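Local coordinates for spike protein P5 (PDB 1YQ5) that forms, together with P31 and P2, the spike complexes at the five-fold vertices of the PRD1 capsid and is essential for infectivity, at residues Ile63-Lys68 against Tyr77-Lys82. Residues are numbered along the deposited sequence; the frame is centred on the assembly and turned at random.
Sequences ITMTVK and YLLRVK
The methyl end of M65, a selenomethionine, lies over the backbone at R80, its CE 3.5 Å from R80 O and 3.8 Å from R80 N, and also touches L79 at CB (4.0 Å). The same CE meets V81 CG2 more loosely, at 4.3 Å, so one terminal methyl rests between two inward-facing residues. Two near-anti torsions extend the chain across the gap, and a bend at chi3 (57°) turns CE onto the opposing strand. L79 reaches back, its CD2 branch 3.5 Å from M65 O. One pair further along, V67 CG1 meets Y77 CD2 at 4.0 Å, the valine methyl coming obliquely to the ring.

The short axes come within 8.6 Å, with N-to-C directions 155° apart, close to antiparallel; these are strands of facing sheets in the jelly-roll of the C-terminal domain. Strand 59-68 is held in its own sheet by backbone bonds such as M65 with I103. Polar groups are anchored elsewhere: Y77 OH bonds to V72 O, and R80 makes a salt bridge with D28. T64, T66 and K68 lie on the opposite face, where T64 OG1 bonds to L106 N, K68 NZ forms a salt bridge with D87 and T66 packs on F88, all three of the second subunit. With no hydrogen bond across the gap, the segments are held by van der Waals contact, partly between apolar side chains and partly between methyls and backbone carbonyl oxygens.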
loop_
_atom_site.group_PDB
_atom_site.type_symbol
_atom_site.label_atom_id
_atom_site.label_comp_id
_atom_site.label_asym_id
_atom_site.label_seq_id
_atom_site.Cartn_x
_atom_site.Cartn_y
_atom_site.Cartn_z
ATOM N N ILE A 63 -7.140 3.225 2.302
ATOM C CA ILE A 63 -7.158 4.180 1.208
ATOM C C ILE A 63 -6.109 3.894 0.142
ATOM O O ILE A 63 -4.970 3.533 0.454
ATOM C CB ILE A 63 -6.907 5.593 1.761
ATOM C CG1 ILE A 63 -7.977 5.929 2.803
ATOM C CG2 ILE A 63 -6.882 6.608 0.635
ATOM C CD1 ILE A 63 -7.582 7.051 3.739
ATOM N N THR A 64 -6.501 4.069 -1.114
ATOM C CA THR A 64 -5.594 3.869 -2.233
ATOM C C THR A 64 -5.834 4.916 -3.306
ATOM O O THR A 64 -6.974 5.231 -3.639
ATOM C CB THR A 64 -5.772 2.482 -2.901
ATOM O OG1 THR A 64 -5.339 1.450 -2.007
ATOM C CG2 THR A 64 -4.951 2.402 -4.195
HETATM N N MSE A 65 -4.749 5.472 -3.821
HETATM C CA MSE A 65 -4.837 6.427 -4.907
HETATM C C MSE A 65 -3.762 6.035 -5.895
HETATM O O MSE A 65 -2.594 5.890 -5.529
HETATM C CB MSE A 65 -4.602 7.862 -4.443
HETATM C CG MSE A 65 -4.512 8.812 -5.634
HETATM SE SE MSE A 65 -4.493 10.686 -5.194
HETATM C CE MSE A 65 -2.918 10.657 -4.028
ATOM N N THR A 66 -4.166 5.843 -7.145
ATOM C CA THR A 66 -3.242 5.458 -8.198
ATOM C C THR A 66 -3.353 6.398 -9.385
ATOM O O THR A 66 -4.368 7.068 -9.569
ATOM C CB THR A 66 -3.537 4.034 -8.702
ATOM O OG1 THR A 66 -4.900 3.960 -9.137
ATOM C CG2 THR A 66 -3.300 3.017 -7.599
ATOM N N VAL A 67 -2.299 6.443 -10.188
ATOM C CA VAL A 67 -2.300 7.280 -11.372
ATOM C C VAL A 67 -1.474 6.674 -12.489
ATOM O O VAL A 67 -0.437 6.053 -12.251
ATOM C CB VAL A 67 -1.734 8.700 -11.093
ATOM C CG1 VAL A 67 -0.294 8.610 -10.611
ATOM C CG2 VAL A 67 -1.798 9.541 -12.363
ATOM N N LYS A 68 -1.978 6.845 -13.706
ATOM C CA LYS A 68 -1.305 6.423 -14.920
ATOM C C LYS A 68 -1.443 7.631 -15.844
ATOM O O LYS A 68 -2.535 8.180 -16.000
ATOM C CB LYS A 68 -1.984 5.212 -15.580
ATOM C CG LYS A 68 -1.751 3.859 -14.912
ATOM C CD LYS A 68 -0.271 3.566 -14.677
ATOM C CE LYS A 68 0.589 3.729 -15.934
ATOM N NZ LYS A 68 0.247 2.789 -17.046
ATOM N N TYR A 77 6.579 10.690 -9.798
ATOM C CA TYR A 77 5.195 10.995 -9.502
ATOM C C TYR A 77 5.137 11.144 -7.987
ATOM O O TYR A 77 5.607 10.271 -7.251
ATOM C CB TYR A 77 4.275 9.870 -9.969
ATOM C CG TYR A 77 3.978 9.937 -11.448
ATOM C CD1 TYR A 77 4.821 9.333 -12.381
ATOM C CD2 TYR A 77 2.872 10.640 -11.916
ATOM C CE1 TYR A 77 4.563 9.432 -13.754
ATOM C CE2 TYR A 77 2.607 10.749 -13.280
ATOM C CZ TYR A 77 3.453 10.144 -14.191
ATOM O OH TYR A 77 3.182 10.258 -15.535
ATOM N N LEU A 78 4.593 12.267 -7.532
ATOM C CA LEU A 78 4.478 12.547 -6.107
ATOM C C LEU A 78 3.018 12.408 -5.696
ATOM O O LEU A 78 2.137 13.012 -6.310
ATOM C CB LEU A 78 4.953 13.970 -5.811
ATOM C CG LEU A 78 6.287 14.388 -6.434
ATOM C CD1 LEU A 78 6.595 15.816 -6.024
ATOM C CD2 LEU A 78 7.403 13.445 -5.990
ATOM N N LEU A 79 2.762 11.613 -4.663
ATOM C CA LEU A 79 1.392 11.416 -4.201
ATOM C C LEU A 79 1.234 11.788 -2.740
ATOM O O LEU A 79 2.131 11.557 -1.929
ATOM C CB LEU A 79 0.955 9.965 -4.415
ATOM C CG LEU A 79 0.811 9.518 -5.871
ATOM C CD1 LEU A 79 2.183 9.345 -6.488
ATOM C CD2 LEU A 79 0.037 8.205 -5.934
ATOM N N ARG A 80 0.085 12.364 -2.408
ATOM C CA ARG A 80 -0.177 12.772 -1.038
ATOM C C ARG A 80 -1.636 12.641 -0.632
ATOM O O ARG A 80 -2.547 12.975 -1.396
ATOM C CB ARG A 80 0.260 14.224 -0.825
ATOM C CG ARG A 80 -0.009 14.748 0.577
ATOM C CD ARG A 80 0.337 16.229 0.683
ATOM N NE ARG A 80 -0.678 17.069 0.055
ATOM C CZ ARG A 80 -0.480 18.333 -0.310
ATOM N NH1 ARG A 80 0.706 18.912 -0.122
ATOM N NH2 ARG A 80 -1.475 19.031 -0.840
ATOM N N VAL A 81 -1.836 12.148 0.586
ATOM C CA VAL A 81 -3.159 11.991 1.170
ATOM C C VAL A 81 -3.097 12.688 2.520
ATOM O O VAL A 81 -2.132 12.512 3.267
ATOM C CB VAL A 81 -3.515 10.514 1.424
ATOM C CG1 VAL A 81 -4.851 10.426 2.155
ATOM C CG2 VAL A 81 -3.577 9.756 0.111
ATOM N N LYS A 82 -4.114 13.482 2.830
ATOM C CA LYS A 82 -4.147 14.180 4.105
ATOM C C LYS A 82 -5.465 13.969 4.825
ATOM O O LYS A 82 -6.501 13.762 4.196
ATOM C CB LYS A 82 -3.953 15.685 3.907
ATOM C CG LYS A 82 -2.687 16.069 3.167
ATOM C CD LYS A 82 -2.496 17.579 3.166
ATOM C CE LYS A 82 -3.613 18.280 2.423
ATOM N NZ LYS A 82 -3.560 19.766 2.603
#